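Local atomic coordinates of 3-oxo-tetronate kinase (Haemophilus influenzae, PDB entry 1YZY), a protein that catalyses the ATP-dependent phosphorylation of 3-oxo-tetronate to 3-oxo-tetronate 4-phosphate, as a member of the four-carbon acid sugar kinase family. Residues 155-158 and 163-166; 106-111 and 185-190. All coordinates share one frame; numbering follows the deposited sequence.

Interaction 1: 155-158 and 163-166; sequences LMDA and KTGL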
loop_
_atom_site.group_PDB
_atom_site.type_symbol
_atom_site.label_atom_id
_atom_site.label_comp_id
_atom_site.label_asym_id
_atom_site.label_seq_id
_atom_site.Cartn_x
_atom_site.Cartn_y
_atom_site.Cartn_z
ATOM N N LEU A 155 -11.831 17.095 15.171
ATOM C CA LEU A 155 -12.222 15.974 14.324
ATOM C C LEU A 155 -12.190 14.682 15.123
ATOM O O LEU A 155 -13.113 13.871 15.039
ATOM C CB LEU A 155 -11.281 15.846 13.128
ATOM C CG LEU A 155 -11.382 16.927 12.071
ATOM C CD1 LEU A 155 -10.254 16.757 11.078
ATOM C CD2 LEU A 155 -12.750 16.877 11.392
ATOM N N MET A 156 -11.122 14.479 15.884
ATOM C CA MET A 156 -11.010 13.269 16.676
ATOM C C MET A 156 -12.027 13.223 17.817
ATOM O O MET A 156 -12.595 12.164 18.107
ATOM C CB MET A 156 -9.589 13.110 17.226
ATOM C CG MET A 156 -9.384 11.825 18.043
ATOM S SD MET A 156 -9.521 10.276 17.125
ATOM C CE MET A 156 -9.086 9.107 18.416
ATOM N N ASP A 157 -12.247 14.364 18.465
ATOM C CA ASP A 157 -13.180 14.448 19.588
ATOM C C ASP A 157 -14.601 14.069 19.201
ATOM O O ASP A 157 -15.354 13.540 20.018
ATOM C CB ASP A 157 -13.188 15.860 20.190
ATOM C CG ASP A 157 -12.046 16.104 21.172
ATOM O OD1 ASP A 157 -11.261 15.177 21.476
ATOM O OD2 ASP A 157 -11.944 17.251 21.651
ATOM N N ALA A 158 -14.980 14.405 17.978
ATOM C CA ALA A 158 -16.309 14.102 17.474
ATOM C C ALA A 158 -16.604 12.600 17.436
ATOM O O ALA A 158 -17.710 12.172 17.766
ATOM C CB ALA A 158 -16.469 14.687 16.095
ATOM N N LYS A 163 -10.702 12.482 25.155
ATOM C CA LYS A 163 -10.354 13.849 24.741
ATOM C C LYS A 163 -8.970 13.970 24.099
ATOM O O LYS A 163 -7.998 13.374 24.570
ATOM C CB LYS A 163 -10.488 14.815 25.923
ATOM C CG LYS A 163 -11.928 14.972 26.404
ATOM C CD LYS A 163 -12.810 15.518 25.294
ATOM C CE LYS A 163 -14.258 15.582 25.722
ATOM N NZ LYS A 163 -15.099 16.084 24.605
ATOM N N THR A 164 -8.895 14.784 23.052
ATOM C CA THR A 164 -7.671 14.987 22.283
ATOM C C THR A 164 -6.879 16.266 22.618
ATOM O O THR A 164 -7.430 17.373 22.607
ATOM C CB THR A 164 -8.000 14.982 20.769
ATOM O OG1 THR A 164 -8.937 13.932 20.490
ATOM C CG2 THR A 164 -6.747 14.757 19.942
ATOM N N GLY A 165 -5.584 16.097 22.895
ATOM C CA GLY A 165 -4.715 17.222 23.215
ATOM C C GLY A 165 -3.801 17.627 22.072
ATOM O O GLY A 165 -3.979 17.167 20.945
ATOM N N LEU A 166 -2.848 18.517 22.349
ATOM C CA LEU A 166 -1.893 18.978 21.330
ATOM C C LEU A 166 -0.520 19.284 21.950
ATOM O O LEU A 166 -0.358 19.801 23.062
ATOM C CB LEU A 166 -2.403 20.245 20.637
ATOM C CG LEU A 166 -1.422 20.918 19.670
ATOM C CD1 LEU A 166 -1.312 20.109 18.401
ATOM C CD2 LEU A 166 -1.871 22.324 19.339
HETATM O O HOH W 1 -10.300 18.135 23.784
HETATM O O HOH W 2 -14.789 13.271 22.841
#

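Interaction 2: 106-111 and 185-190; sequences EDFTVI and ELKAQG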
loop_
_atom_site.group_PDB
_atom_site.type_symbol
_atom_site.label_atom_id
_atom_site.label_comp_id
_atom_site.label_asym_id
_atom_site.label_seq_id
_atom_site.Cartn_x
_atom_site.Cartn_y
_atom_site.Cartn_z
ATOM N N GLU A 106 -3.814 0.134 27.534
ATOM C CA GLU A 106 -3.092 1.392 27.428
ATOM C C GLU A 106 -4.131 2.509 27.450
ATOM O O GLU A 106 -5.311 2.269 27.173
ATOM C CB GLU A 106 -2.305 1.426 26.117
ATOM C CG GLU A 106 -1.211 0.382 26.030
ATOM C CD GLU A 106 -0.058 0.679 26.958
ATOM O OE1 GLU A 106 0.709 1.612 26.653
ATOM O OE2 GLU A 106 0.082 -0.009 27.986
ATOM N N ASP A 107 -3.707 3.727 27.783
ATOM C CA ASP A 107 -4.644 4.843 27.842
ATOM C C ASP A 107 -4.198 6.131 27.166
ATOM O O ASP A 107 -4.818 7.173 27.344
ATOM C CB ASP A 107 -5.081 5.114 29.292
ATOM C CG ASP A 107 -3.961 4.912 30.295
ATOM O OD1 ASP A 107 -2.963 5.662 30.245
ATOM O OD2 ASP A 107 -4.081 3.999 31.142
ATOM N N PHE A 108 -3.154 6.052 26.349
ATOM C CA PHE A 108 -2.666 7.235 25.650
ATOM C C PHE A 108 -1.964 6.849 24.352
ATOM O O PHE A 108 -1.289 5.822 24.289
ATOM C CB PHE A 108 -1.703 8.029 26.560
ATOM C CG PHE A 108 -1.315 9.381 26.013
ATOM C CD1 PHE A 108 -2.264 10.392 25.878
ATOM C CD2 PHE A 108 -0.010 9.638 25.619
ATOM C CE1 PHE A 108 -1.917 11.636 25.355
ATOM C CE2 PHE A 108 0.347 10.887 25.092
ATOM C CZ PHE A 108 -0.609 11.881 24.960
ATOM N N THR A 109 -2.117 7.680 23.327
ATOM C CA THR A 109 -1.476 7.444 22.035
ATOM C C THR A 109 -1.390 8.777 21.295
ATOM O O THR A 109 -1.934 9.773 21.768
ATOM C CB THR A 109 -2.276 6.402 21.179
ATOM O OG1 THR A 109 -1.506 6.019 20.029
ATOM C CG2 THR A 109 -3.612 6.981 20.703
ATOM N N VAL A 110 -0.684 8.800 20.164
ATOM C CA VAL A 110 -0.539 10.012 19.345
ATOM C C VAL A 110 -1.317 9.938 18.030
ATOM O O VAL A 110 -1.638 8.860 17.539
ATOM C CB VAL A 110 0.946 10.320 19.014
ATOM C CG1 VAL A 110 1.754 10.401 20.290
ATOM C CG2 VAL A 110 1.524 9.265 18.072
ATOM N N ILE A 111 -1.582 11.102 17.453
ATOM C CA ILE A 111 -2.318 11.205 16.203
ATOM C C ILE A 111 -1.525 12.101 15.265
ATOM O O ILE A 111 -1.202 13.234 15.621
ATOM C CB ILE A 111 -3.713 11.831 16.454
ATOM C CG1 ILE A 111 -4.576 10.866 17.267
ATOM C CG2 ILE A 111 -4.368 12.275 15.154
ATOM C CD1 ILE A 111 -5.896 11.443 17.655
ATOM N N GLU A 185 2.263 15.695 30.495
ATOM C CA GLU A 185 1.407 16.810 30.870
ATOM C C GLU A 185 -0.009 16.615 30.320
ATOM O O GLU A 185 -0.984 16.824 31.038
ATOM C CB GLU A 185 2.038 18.108 30.349
ATOM C CG GLU A 185 1.107 19.278 30.137
ATOM C CD GLU A 185 1.661 20.252 29.101
ATOM O OE1 GLU A 185 1.367 20.068 27.893
ATOM O OE2 GLU A 185 2.400 21.187 29.490
ATOM N N LEU A 186 -0.115 16.233 29.047
ATOM C CA LEU A 186 -1.416 15.999 28.414
ATOM C C LEU A 186 -2.161 14.856 29.108
ATOM O O LEU A 186 -3.378 14.916 29.268
ATOM C CB LEU A 186 -1.254 15.689 26.924
ATOM C CG LEU A 186 -0.773 16.803 25.993
ATOM C CD1 LEU A 186 -0.606 16.258 24.580
ATOM C CD2 LEU A 186 -1.751 17.967 25.998
ATOM N N LYS A 187 -1.425 13.820 29.510
ATOM C CA LYS A 187 -2.003 12.676 30.207
ATOM C C LYS A 187 -2.544 13.051 31.583
ATOM O O LYS A 187 -3.536 12.481 32.047
ATOM C CB LYS A 187 -0.966 11.562 30.361
ATOM C CG LYS A 187 -0.548 10.935 29.049
ATOM C CD LYS A 187 0.548 9.891 29.234
ATOM C CE LYS A 187 0.044 8.645 29.946
ATOM N NZ LYS A 187 1.134 7.641 30.107
ATOM N N ALA A 188 -1.845 13.950 32.266
ATOM C CA ALA A 188 -2.267 14.401 33.586
ATOM C C ALA A 188 -3.543 15.232 33.448
ATOM O O ALA A 188 -4.393 15.237 34.335
ATOM C CB ALA A 188 -1.164 15.213 34.240
ATOM N N GLN A 189 -3.668 15.935 32.327
ATOM C CA GLN A 189 -4.840 16.754 32.048
ATOM C C GLN A 189 -6.053 15.923 31.607
ATOM O O GLN A 189 -7.120 16.482 31.321
ATOM C CB GLN A 189 -4.502 17.791 30.982
ATOM C CG GLN A 189 -3.402 18.749 31.400
ATOM C CD GLN A 189 -3.009 19.708 30.297
ATOM O OE1 GLN A 189 -2.996 19.351 29.119
ATOM N NE2 GLN A 189 -2.673 20.934 30.676
ATOM N N GLY A 190 -5.878 14.599 31.542
ATOM C CA GLY A 190 -6.957 13.698 31.158
ATOM C C GLY A 190 -7.145 13.437 29.673
ATOM O O GLY A 190 -8.235 13.058 29.234
#

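Interaction 1: 155-158 and 163-166
Asp-157 OD1 is gripped twice by Thr-164, once by the backbone and once by the side chain. The amide N of Thr-164 gives its proton to the syn lone pair of OD1 at 2.9 Å, in a bond bent to 141° at the hydrogen. Thr-164 OG1 donates to the same oxygen at 2.8 Å, but from above the carboxylate plane, 40° out of it. Thr-164 can use both donors because its OG1 lies beside its own backbone N, chi1 -42°. Two different approach directions at one oxygen should hold the carboxylate against rotation. The other carboxylate oxygen is engaged by a water, which donates to Asp-157 OD2 at 2.8 Å and, more loosely, to Thr-164 O at 3.2 Å. Lys-163 lays its aliphatic chain across the carboxylate, with CD 4.1 Å from Asp-157 OD2. Its NZ remains 4.5 Å from Asp-157 OD2, too far for a salt bridge, although the opposite charges probably still attract. On the buried side, Met-156 crosses Thr-164 at about a right angle and brings its CG to 3.3 Å from Thr-164 OG1. The aspartate thus joins the last turn of helix 152-159 to strand 164-167 across the short connection between them. This strand is an outer member of a three-stranded parallel sheet: Gly-165 bonds through its backbone to Tyr-193 and Val-195 of the central strand 193-196, while Met-156 and Thr-164 both pack on Tyr-193 and on Ile-111 of strand 109-111.

Interaction 2: 106-111 and 185-190
Helix 176-188 packs by its C-terminal turn against the lead-in to strand 109-111, an outer strand of the small parallel sheet in the sugar-binding N-terminal domain. Phe-108, just ahead of the strand, meets Lys-187 of the helix in a CH-pi contact. Lys-187 CG stands over one face of the ring, 3.6 Å from the ring centroid and 16° off the normal. It is displaced toward the rim, and its closest ring atom is Phe-108 CG at 3.5 Å. The next methylene follows the same face, Lys-187 CD lying 3.7 Å from Phe-108 CD2. The lysine chain then bends at chi3 (69°), and Lys-187 CE comes to 3.9 Å from Phe-108 CB. This course carries the ammonium group past the root of the ring toward Asp-107. Lys-187 NZ stops 4.6 Å from Asp-107 OD1, beyond salt-bridge range but near enough for some electrostatic attraction to be likely. Helix 176-188 ends in a Schellman motif: Gly-190 takes a positive phi, and its N bonds back to Lys-187 O at 3.2 Å. With its CG anti to the backbone N (chi1 -171°), Phe-108 extends its ring toward the helix, where CZ reaches Leu-186 CB at 4.3 Å. Phe-108 and Leu-186 also share a neighbour, Ala-194 of the central strand 193-196, so the helix, the strand lead-in and the sheet meet around these apolar side chains. Strand 193-196 follows helix 176-188 directly in the chain. Asp-107 at the outer end of the contact touches Arg-192 in the turn between them, while farther along its own strand Ile-111 pairs through its backbone with Ala-194.

Interactions 1 and 2 belong to the same small parallel sheet, in which strands 109-111 and 164-167 are the outer members on either side of 193-196. Their centres are 11 Å apart, and they touch directly. Ile-111 CD1 lies 3.5 Å from Met-156 CG and 4.1 Å from Thr-164 CG2, bringing strand 109-111 against helix 152-159 and strand 164-167. Elsewhere, Leu-186 CD2 packs 3.7 Å from Leu-166 O and 4.1 Å from Gly-165 CA, so helix 176-188 touches the strand of interaction 1 too. Interaction 1 is short-range in sequence, whereas interaction 2 spans a much longer part of the chain that includes it. Both lie away from the ATP-binding residues inferred by similarity.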